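Local coordinates for protein D-alanine--D-alanine ligase (Coxiella burnetii, PDB 3TQT) that joins two D-alanine molecules into D-alanyl-D-alanine at the expense of ATP, a step in building the peptidoglycan of the bacterial cell wall, at residues Pro341-Leu344 with Asp345-Glu349; Val128-Asn131 with Val132-Ala136; Glu57-Ala61 with His62-His66; Glu168-Tyr171 with Gln172-Asp176. All blocks are in the same frame, centred on the assembly; numbering follows the deposited sequence.

Contact 1: residues Pro341-Leu344 with Asp345-Glu349; sequences PNLL and DQLIE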
loop_
_atom_site.group_PDB
_atom_site.type_symbol
_atom_site.label_atom_id
_atom_site.label_comp_id
_atom_site.label_asym_id
_atom_site.label_seq_id
_atom_site.Cartn_x
_atom_site.Cartn_y
_atom_site.Cartn_z
ATOM N N PRO A 341 19.478 20.049 -7.680
ATOM C CA PRO A 341 20.317 18.928 -8.124
ATOM C C PRO A 341 20.766 18.050 -6.957
ATOM O O PRO A 341 20.722 16.817 -7.052
ATOM C CB PRO A 341 21.534 19.631 -8.735
ATOM C CG PRO A 341 20.994 20.943 -9.198
ATOM C CD PRO A 341 19.999 21.344 -8.153
ATOM N N ASN A 342 21.208 18.688 -5.874
ATOM C CA ASN A 342 21.668 17.979 -4.686
ATOM C C ASN A 342 20.519 17.233 -4.026
ATOM O O ASN A 342 20.694 16.128 -3.526
ATOM C CB ASN A 342 22.240 18.958 -3.671
ATOM C CG ASN A 342 23.386 19.787 -4.234
ATOM O OD1 ASN A 342 24.547 19.450 -4.060
ATOM N ND2 ASN A 342 23.054 20.876 -4.900
ATOM N N LEU A 343 19.357 17.872 -3.993
ATOM C CA LEU A 343 18.160 17.234 -3.466
ATOM C C LEU A 343 17.914 15.941 -4.240
ATOM O O LEU A 343 17.692 14.885 -3.652
ATOM C CB LEU A 343 16.954 18.176 -3.595
ATOM C CG LEU A 343 15.571 17.570 -3.346
ATOM C CD1 LEU A 343 15.463 16.951 -1.933
ATOM C CD2 LEU A 343 14.482 18.628 -3.558
ATOM N N LEU A 344 17.965 16.022 -5.567
ATOM C CA LEU A 344 17.707 14.842 -6.391
ATOM C C LEU A 344 18.755 13.761 -6.140
ATOM O O LEU A 344 18.422 12.578 -6.079
ATOM C CB LEU A 344 17.665 15.204 -7.877
ATOM C CG LEU A 344 16.582 16.210 -8.268
ATOM C CD1 LEU A 344 16.672 16.541 -9.765
ATOM C CD2 LEU A 344 15.207 15.672 -7.893
ATOM N N ASP A 345 20.022 14.157 -6.006
ATOM C CA ASP A 345 21.065 13.169 -5.702
ATOM C C ASP A 345 20.749 12.454 -4.395
ATOM O O ASP A 345 20.897 11.230 -4.279
ATOM C CB ASP A 345 22.454 13.815 -5.580
ATOM C CG ASP A 345 22.961 14.394 -6.890
ATOM O OD1 ASP A 345 22.673 13.817 -7.960
ATOM O OD2 ASP A 345 23.663 15.431 -6.840
ATOM N N GLN A 346 20.341 13.225 -3.396
ATOM C CA GLN A 346 20.012 12.641 -2.100
ATOM C C GLN A 346 18.824 11.685 -2.193
ATOM O O GLN A 346 18.844 10.592 -1.618
ATOM C CB GLN A 346 19.796 13.750 -1.063
ATOM C CG GLN A 346 21.133 14.457 -0.770
ATOM C CD GLN A 346 21.095 15.379 0.429
ATOM O OE1 GLN A 346 20.247 15.242 1.310
ATOM N NE2 GLN A 346 22.036 16.321 0.475
ATOM N N LEU A 347 17.803 12.072 -2.951
ATOM C CA LEU A 347 16.651 11.189 -3.119
ATOM C C LEU A 347 17.059 9.877 -3.792
ATOM O O LEU A 347 16.609 8.803 -3.397
ATOM C CB LEU A 347 15.545 11.887 -3.906
ATOM C CG LEU A 347 14.842 12.998 -3.121
ATOM C CD1 LEU A 347 14.057 13.886 -4.070
ATOM C CD2 LEU A 347 13.941 12.383 -2.057
ATOM N N ILE A 348 17.913 9.965 -4.804
ATOM C CA ILE A 348 18.387 8.755 -5.469
ATOM C C ILE A 348 19.242 7.905 -4.521
ATOM O O ILE A 348 19.082 6.688 -4.454
ATOM C CB ILE A 348 19.140 9.094 -6.775
ATOM C CG1 ILE A 348 18.144 9.573 -7.841
ATOM C CG2 ILE A 348 19.958 7.907 -7.267
ATOM C CD1 ILE A 348 18.794 10.316 -8.999
ATOM N N GLU A 349 20.142 8.542 -3.780
ATOM C CA GLU A 349 20.976 7.809 -2.833
ATOM C C GLU A 349 20.134 7.103 -1.762
ATOM O O GLU A 349 20.376 5.940 -1.448
ATOM C CB GLU A 349 22.012 8.737 -2.188
ATOM C CG GLU A 349 23.179 9.097 -3.116
ATOM C CD GLU A 349 23.779 10.472 -2.818
ATOM O OE1 GLU A 349 23.454 11.057 -1.764
ATOM O OE2 GLU A 349 24.565 10.977 -3.648
HETATM O O HOH W 1 21.239 15.640 -9.472
#
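Asp345 lays its carboxylate beside the carbonyl of Pro341, one turn earlier. Asp345 CB starts beside the backbone, 3.6 Å from Asn342 O. Next comes CG, set on the backbone-N side with chi1 -66°, which brings the carboxylate carbon close to Pro341 O. At the tip the two oxygens part ways: Asp345 OD2 lies 3.3 Å from Pro341 O, two acceptors with no bond between them, while OD1 accepts a hydrogen bond from a water. That water also donates to Pro341 O at 2.7 Å, so it bridges carboxylate and carbonyl, which would ease the approach of OD2. Pro341 O further accepts the Asp345 N-H at 2.9 Å, and OD1 has a second partner in the hydroxyl of Tyr37. On another side of the helix the side chains of Leu343 and Leu347 cross at a slant, CD1 of Leu343 4.0 Å from CD1 of Leu347, and Leu235 of strand 228-236 packs on both leucines. Gln346, Leu347 and Ile348 each send N-H to the carbonyl four residues back. This is a regular i to i+4 turn near the start of the long helix 340-370, packed between the sheet of strand 228-236 and helix 18-31.

Contact 2: residues Val128-Asn131 with Val132-Ala136; sequences VGAN and VQSSA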
loop_
_atom_site.group_PDB
_atom_site.type_symbol
_atom_site.label_atom_id
_atom_site.label_comp_id
_atom_site.label_asym_id
_atom_site.label_seq_id
_atom_site.Cartn_x
_atom_site.Cartn_y
_atom_site.Cartn_z
ATOM N N VAL A 128 12.574 6.076 -5.763
ATOM C CA VAL A 128 12.524 7.224 -4.880
ATOM C C VAL A 128 11.204 7.321 -4.121
ATOM O O VAL A 128 10.127 7.044 -4.667
ATOM C CB VAL A 128 12.763 8.506 -5.663
ATOM C CG1 VAL A 128 12.431 9.742 -4.803
ATOM C CG2 VAL A 128 14.202 8.527 -6.170
ATOM N N GLY A 129 11.297 7.698 -2.853
ATOM C CA GLY A 129 10.112 8.079 -2.097
ATOM C C GLY A 129 9.434 6.961 -1.333
ATOM O O GLY A 129 10.015 5.911 -1.079
ATOM N N ALA A 130 8.173 7.203 -0.971
ATOM C CA ALA A 130 7.426 6.352 -0.069
ATOM C C ALA A 130 7.247 4.983 -0.676
ATOM O O ALA A 130 7.032 4.879 -1.877
ATOM C CB ALA A 130 6.065 6.977 0.196
ATOM N N ASN A 131 7.342 3.941 0.149
ATOM C CA ASN A 131 7.093 2.581 -0.309
ATOM C C ASN A 131 5.593 2.321 -0.482
ATOM O O ASN A 131 4.802 3.249 -0.404
ATOM C CB ASN A 131 7.748 1.536 0.601
ATOM C CG ASN A 131 7.080 1.422 1.966
ATOM O OD1 ASN A 131 6.126 2.134 2.278
ATOM N ND2 ASN A 131 7.579 0.497 2.782
ATOM N N VAL A 132 5.208 1.074 -0.715
ATOM C CA VAL A 132 3.807 0.788 -1.010
ATOM C C VAL A 132 2.919 1.124 0.177
ATOM O O VAL A 132 1.907 1.804 0.036
ATOM C CB VAL A 132 3.587 -0.680 -1.420
ATOM C CG1 VAL A 132 2.088 -1.003 -1.450
ATOM C CG2 VAL A 132 4.230 -0.941 -2.780
ATOM N N GLN A 133 3.302 0.647 1.352
ATOM C CA GLN A 133 2.495 0.874 2.536
ATOM C C GLN A 133 2.363 2.343 2.891
ATOM O O GLN A 133 1.285 2.815 3.240
ATOM C CB GLN A 133 3.069 0.135 3.742
ATOM C CG GLN A 133 2.403 0.557 5.054
ATOM C CD GLN A 133 3.335 0.429 6.243
ATOM O OE1 GLN A 133 3.991 1.384 6.635
ATOM N NE2 GLN A 133 3.408 -0.763 6.811
ATOM N N SER A 134 3.470 3.060 2.829
ATOM C CA SER A 134 3.487 4.460 3.225
ATOM C C SER A 134 2.729 5.302 2.204
ATOM O O SER A 134 2.046 6.253 2.557
ATOM C CB SER A 134 4.928 4.971 3.360
ATOM O OG SER A 134 4.915 6.247 3.973
ATOM N N SER A 135 2.874 4.961 0.931
ATOM C CA SER A 135 2.128 5.657 -0.113
ATOM C C SER A 135 0.623 5.481 0.142
ATOM O O SER A 135 -0.145 6.432 0.049
ATOM C CB SER A 135 2.487 5.101 -1.491
ATOM O OG SER A 135 3.862 5.317 -1.776
ATOM N N ALA A 136 0.216 4.254 0.451
ATOM C CA ALA A 136 -1.205 3.954 0.634
ATOM C C ALA A 136 -1.730 4.663 1.861
ATOM O O ALA A 136 -2.808 5.253 1.838
ATOM C CB ALA A 136 -1.434 2.457 0.725
#
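The flat amide of Asn131 turns its OD1 toward the first turn of helix 132-139, making Asn131 the N-cap. Ser134 N donates to Asn131 OD1 at 2.9 Å, nearly along the side-chain C=O, and Ser134 CB sits 3.3 Å from the same oxygen. The second flat group is the backbone carbonyl of Asn131, which is gripped from opposite faces of its plane: Ser135 N approaches Asn131 O on one face at 2.9 Å, Ser135 OG on the other. CG of Asn131 stands between the backbone N and the carbonyl carbon (chi1 70°), and this torsion carries OD1 over to Ser134 N. Ala130 CB points into the turn, 3.4 Å from Ser135 OG and a little farther, 3.9 Å, from Ser134 CB, while Cys296 and Thr319 pack on it from outside. Ser134 OG finds its own acceptor in Val294 O, so this buried hydroxyl is paired beyond the cap. At the other end of the loop, Val128 is tied by backbone hydrogen bonding to Val102 of strand 101-104. The helix itself lies at the dimer interface, where Val132 packs on Asp113 and Gln133 on Leu143, both of the second subunit. Ser135 OG, placed on the backbone-N side of its residue (chi1 -63°), donates to Asn131 O at 2.7 Å and stands 37° out of that carbonyl's plane.

Contact 3: residues Glu57-Ala61 with His62-His66; sequences EMFLA and HSPDH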
loop_
_atom_site.group_PDB
_atom_site.type_symbol
_atom_site.label_atom_id
_atom_site.label_comp_id
_atom_site.label_asym_id
_atom_site.label_seq_id
_atom_site.Cartn_x
_atom_site.Cartn_y
_atom_site.Cartn_z
ATOM N N GLU A 57 16.903 15.142 -23.564
ATOM C CA GLU A 57 16.794 16.436 -24.219
ATOM C C GLU A 57 15.494 16.541 -25.027
ATOM O O GLU A 57 14.893 17.604 -25.100
ATOM C CB GLU A 57 18.007 16.709 -25.114
ATOM C CG GLU A 57 18.141 15.756 -26.304
ATOM C CD GLU A 57 18.929 14.485 -25.989
ATOM O OE1 GLU A 57 19.109 14.154 -24.794
ATOM O OE2 GLU A 57 19.379 13.814 -26.950
ATOM N N MET A 58 15.070 15.436 -25.631
ATOM C CA MET A 58 13.853 15.435 -26.430
ATOM C C MET A 58 12.641 15.582 -25.522
ATOM O O MET A 58 11.659 16.242 -25.881
ATOM C CB MET A 58 13.728 14.139 -27.225
ATOM C CG MET A 58 14.749 14.004 -28.331
ATOM S SD MET A 58 14.438 12.537 -29.316
ATOM C CE MET A 58 13.077 13.150 -30.300
ATOM N N PHE A 59 12.723 14.967 -24.344
ATOM C CA PHE A 59 11.648 15.067 -23.358
ATOM C C PHE A 59 11.509 16.500 -22.875
ATOM O O PHE A 59 10.408 16.976 -22.653
ATOM C CB PHE A 59 11.883 14.129 -22.162
ATOM C CG PHE A 59 10.815 14.232 -21.108
ATOM C CD1 PHE A 59 9.511 13.851 -21.389
ATOM C CD2 PHE A 59 11.109 14.717 -19.846
ATOM C CE1 PHE A 59 8.515 13.964 -20.424
ATOM C CE2 PHE A 59 10.121 14.819 -18.877
ATOM C CZ PHE A 59 8.822 14.449 -19.174
ATOM N N LEU A 60 12.629 17.194 -22.711
ATOM C CA LEU A 60 12.571 18.593 -22.293
ATOM C C LEU A 60 12.030 19.487 -23.404
ATOM O O LEU A 60 11.369 20.486 -23.141
ATOM C CB LEU A 60 13.952 19.087 -21.861
ATOM C CG LEU A 60 14.549 18.317 -20.684
ATOM C CD1 LEU A 60 15.932 18.844 -20.356
ATOM C CD2 LEU A 60 13.631 18.404 -19.471
ATOM N N ALA A 61 12.308 19.114 -24.647
ATOM C CA ALA A 61 11.985 19.959 -25.794
ATOM C C ALA A 61 10.562 19.788 -26.319
ATOM O O ALA A 61 10.042 20.661 -27.012
ATOM C CB ALA A 61 12.992 19.716 -26.919
ATOM N N HIS A 62 9.935 18.662 -26.006
ATOM C CA HIS A 62 8.646 18.324 -26.603
ATOM C C HIS A 62 7.694 17.725 -25.585
ATOM O O HIS A 62 8.124 17.240 -24.554
ATOM C CB HIS A 62 8.856 17.315 -27.728
ATOM C CG HIS A 62 9.679 17.846 -28.854
ATOM N ND1 HIS A 62 11.021 17.555 -29.005
ATOM C CD2 HIS A 62 9.358 18.670 -29.872
ATOM C CE1 HIS A 62 11.481 18.168 -30.079
ATOM N NE2 HIS A 62 10.490 18.852 -30.623
ATOM N N SER A 63 6.399 17.750 -25.878
ATOM C CA SER A 63 5.454 17.028 -25.033
ATOM C C SER A 63 5.680 15.536 -25.249
ATOM O O SER A 63 6.075 15.116 -26.332
ATOM C CB SER A 63 4.015 17.402 -25.388
ATOM O OG SER A 63 3.640 16.849 -26.637
ATOM N N PRO A 64 5.450 14.724 -24.218
ATOM C CA PRO A 64 5.597 13.291 -24.475
ATOM C C PRO A 64 4.590 12.779 -25.503
ATOM O O PRO A 64 4.902 11.832 -26.234
ATOM C CB PRO A 64 5.381 12.656 -23.095
ATOM C CG PRO A 64 4.678 13.687 -22.298
ATOM C CD PRO A 64 5.161 15.013 -22.804
ATOM N N ASP A 65 3.413 13.400 -25.581
ATOM C CA ASP A 65 2.442 13.023 -26.607
ATOM C C ASP A 65 3.035 13.197 -28.014
ATOM O O ASP A 65 2.833 12.374 -28.905
ATOM C CB ASP A 65 1.160 13.840 -26.464
ATOM C CG ASP A 65 0.093 13.417 -27.449
ATOM O OD1 ASP A 65 -0.572 12.390 -27.190
ATOM O OD2 ASP A 65 -0.082 14.104 -28.481
ATOM N N HIS A 66 3.772 14.280 -28.202
ATOM C CA HIS A 66 4.440 14.540 -29.472
ATOM C C HIS A 66 5.449 13.434 -29.783
ATOM O O HIS A 66 5.521 12.929 -30.910
ATOM C CB HIS A 66 5.145 15.888 -29.403
ATOM C CG HIS A 66 5.857 16.268 -30.659
ATOM N ND1 HIS A 66 5.201 16.782 -31.762
ATOM C CD2 HIS A 66 7.170 16.230 -30.987
ATOM C CE1 HIS A 66 6.081 17.040 -32.711
ATOM N NE2 HIS A 66 7.284 16.714 -32.267
#
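His62 meets the last turn of helix 56-61 with both its backbone and its ring. His62 N reaches Met58 O at 3.0 Å, but the angle at the hydrogen is only 125°, so this closing helical bond is weak. The ring supplies a second weak bond to the same oxygen, from His62 ND1 at 3.4 Å, with Met58 O at the ring's edge and near its plane. CG stands beside the backbone N (chi1 -63°), which swings the imidazole back over the end of the helix. One face of the ring therefore rests on the peptide of Ala61, with Ala61 C 3.3 Å from His62 CG, and Ala61 CB lies 3.6 Å from His62 ND1. His62 O lies 3.0 Å from Phe59 O; Lys26 NZ of helix 18-31 donates to both, which would offset the repulsion of two acceptors, and also makes a cation-pi contact with the Phe59 ring. Ser63 comes next, as the N-cap of helix 64-70. Pro64 follows, its CD meeting Phe59 CE1 obliquely at 4.2 Å, and Ile22 and Phe43 line the proline from helix 18-31 and strand 37-44. His66 then supplies the capping bond, its N donating to Ser63 OG at 3.0 Å. The whole is a tight two-residue link between helices 56-61 and 64-70: one short helix ends at Ala61, His62 being the first residue to leave it, and the next is capped by Ser63, with Phe59 and Pro64 packed on helix 18-31 and strand 37-44 within the N-terminal domain of the ligase.

Contact 4: residues Glu168-Tyr171 with Gln172-Asp176; sequences EGVY and QRLLD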
loop_
_atom_site.group_PDB
_atom_site.type_symbol
_atom_site.label_atom_id
_atom_site.label_comp_id
_atom_site.label_asym_id
_atom_site.label_seq_id
_atom_site.Cartn_x
_atom_site.Cartn_y
_atom_site.Cartn_z
ATOM N N GLU A 168 -27.926 11.240 7.378
ATOM C CA GLU A 168 -28.778 11.976 8.300
ATOM C C GLU A 168 -28.149 12.054 9.690
ATOM O O GLU A 168 -27.571 11.080 10.181
ATOM C CB GLU A 168 -30.150 11.307 8.381
ATOM C CG GLU A 168 -30.980 11.445 7.108
ATOM C CD GLU A 168 -30.709 10.343 6.082
ATOM O OE1 GLU A 168 -29.893 9.438 6.354
ATOM O OE2 GLU A 168 -31.319 10.390 4.994
ATOM N N GLY A 169 -28.247 13.224 10.310
ATOM C CA GLY A 169 -27.748 13.414 11.657
ATOM C C GLY A 169 -26.258 13.683 11.705
ATOM O O GLY A 169 -25.745 14.205 12.696
ATOM N N VAL A 170 -25.550 13.329 10.637
ATOM C CA VAL A 170 -24.099 13.519 10.627
ATOM C C VAL A 170 -23.722 14.990 10.643
ATOM O O VAL A 170 -22.902 15.409 11.453
ATOM C CB VAL A 170 -23.423 12.823 9.438
ATOM C CG1 VAL A 170 -21.910 13.103 9.447
ATOM C CG2 VAL A 170 -23.680 11.327 9.511
ATOM N N TYR A 171 -24.316 15.760 9.739
ATOM C CA TYR A 171 -24.056 17.190 9.669
ATOM C C TYR A 171 -24.184 17.823 11.041
ATOM O O TYR A 171 -23.272 18.513 11.500
ATOM C CB TYR A 171 -25.022 17.863 8.700
ATOM C CG TYR A 171 -24.773 19.337 8.513
ATOM C CD1 TYR A 171 -23.614 19.787 7.898
ATOM C CD2 TYR A 171 -25.710 20.289 8.937
ATOM C CE1 TYR A 171 -23.382 21.140 7.715
ATOM C CE2 TYR A 171 -25.484 21.643 8.763
ATOM C CZ TYR A 171 -24.314 22.058 8.147
ATOM O OH TYR A 171 -24.062 23.393 7.959
ATOM N N GLN A 172 -25.318 17.574 11.697
ATOM C CA GLN A 172 -25.603 18.189 12.985
ATOM C C GLN A 172 -24.607 17.770 14.046
ATOM O O GLN A 172 -24.182 18.582 14.864
ATOM C CB GLN A 172 -27.023 17.847 13.461
ATOM C CG GLN A 172 -27.445 18.698 14.646
ATOM C CD GLN A 172 -27.311 20.170 14.329
ATOM O OE1 GLN A 172 -27.968 20.669 13.425
ATOM N NE2 GLN A 172 -26.420 20.861 15.035
ATOM N N ARG A 173 -24.242 16.492 14.035
ATOM C CA ARG A 173 -23.302 15.971 15.012
ATOM C C ARG A 173 -21.931 16.584 14.805
ATOM O O ARG A 173 -21.209 16.835 15.760
ATOM C CB ARG A 173 -23.214 14.448 14.940
ATOM C CG ARG A 173 -22.024 13.885 15.704
ATOM C CD ARG A 173 -22.127 12.375 15.898
ATOM N NE ARG A 173 -22.317 11.660 14.639
ATOM C CZ ARG A 173 -23.505 11.344 14.133
ATOM N NH1 ARG A 173 -24.614 11.685 14.778
ATOM N NH2 ARG A 173 -23.586 10.693 12.982
ATOM N N LEU A 174 -21.579 16.836 13.552
ATOM C CA LEU A 174 -20.286 17.441 13.259
ATOM C C LEU A 174 -20.286 18.917 13.617
ATOM O O LEU A 174 -19.306 19.426 14.164
ATOM C CB LEU A 174 -19.901 17.209 11.796
ATOM C CG LEU A 174 -19.667 15.723 11.484
ATOM C CD1 LEU A 174 -19.201 15.534 10.067
ATOM C CD2 LEU A 174 -18.652 15.127 12.447
ATOM N N LEU A 175 -21.391 19.605 13.332
ATOM C CA LEU A 175 -21.520 20.986 13.771
ATOM C C LEU A 175 -21.397 21.055 15.291
ATOM O O LEU A 175 -20.754 21.946 15.820
ATOM C CB LEU A 175 -22.841 21.604 13.311
ATOM C CG LEU A 175 -22.765 22.370 11.990
ATOM C CD1 LEU A 175 -22.434 21.427 10.861
ATOM C CD2 LEU A 175 -24.077 23.093 11.722
ATOM N N ASP A 176 -21.983 20.086 15.985
ATOM C CA ASP A 176 -21.940 20.068 17.445
ATOM C C ASP A 176 -20.530 19.828 17.943
ATOM O O ASP A 176 -20.143 20.332 18.995
ATOM C CB ASP A 176 -22.845 18.975 18.007
ATOM C CG ASP A 176 -24.320 19.289 17.838
ATOM O OD1 ASP A 176 -24.663 20.475 17.688
ATOM O OD2 ASP A 176 -25.135 18.343 17.850
HETATM O O HOH W 2 -26.233 10.165 12.410
#
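From Gly169, the N-cap, the chain enters helix 170-177 of the ATP-grasp region. Gly169 has a positive phi of 82°, and the i to i+4 ladder begins at its carbonyl: Arg173 N bonds Gly169 O, Leu174 N bonds Val170 O, and Leu175 N bonds Tyr171 O at 2.8 Å. Tyr171 then offers a ring face to Leu175. CD1 of Leu175 lies 3.4 Å from the centroid of the Tyr171 ring, 16° off the normal, a close CH-pi contact, and CD2 reaches CE2. The Tyr171 ring also meets Phe205 of helix 202-212, and the Tyr171 side chain touches Leu183 of strand 183-187. Val170 and Leu174 run side by side, with Val170 CG1 to Leu174 CD1 at 3.7 Å, and His159 of strand 159-161 touches both. On a more exposed side Gln172 NE2 donates to Asp176 OD1, approaching from above the carboxylate plane. Arg173 bends at chi3 (54°), which turns its guanidinium back toward the start of the helix, one face over Gly169 O and Val170 CA. Arg173 NH2 packs 3.5 Å from Val170 CG2. At the guanidinium edge, in plane, a water accepts from Arg173 NH2 at 2.8 Å and donates to Glu168 O.

How the contacts relate
Along the chain the order is contact 3, contact 2, contact 4, contact 1. Contacts 1 and 2 touch: the CG2 methyl of Val128 packs against Leu347 O at 3.7 Å, although the centres of contacts 1 and 2 lie about 17 Å apart. Helix 340-370 thus runs past the loop leading into helix 132-139 and links the C-terminal part of the chain to the N-terminal one. Contact 3 sits about 23 Å from contact 1, centre to centre, and both pack on helix 18-31. Contact 4 stands apart, its centre about 47 Å from that of contact 1 and on the opposite side of the chain's centre, beside the four-stranded sheet holding strands 159-161 and 183-187.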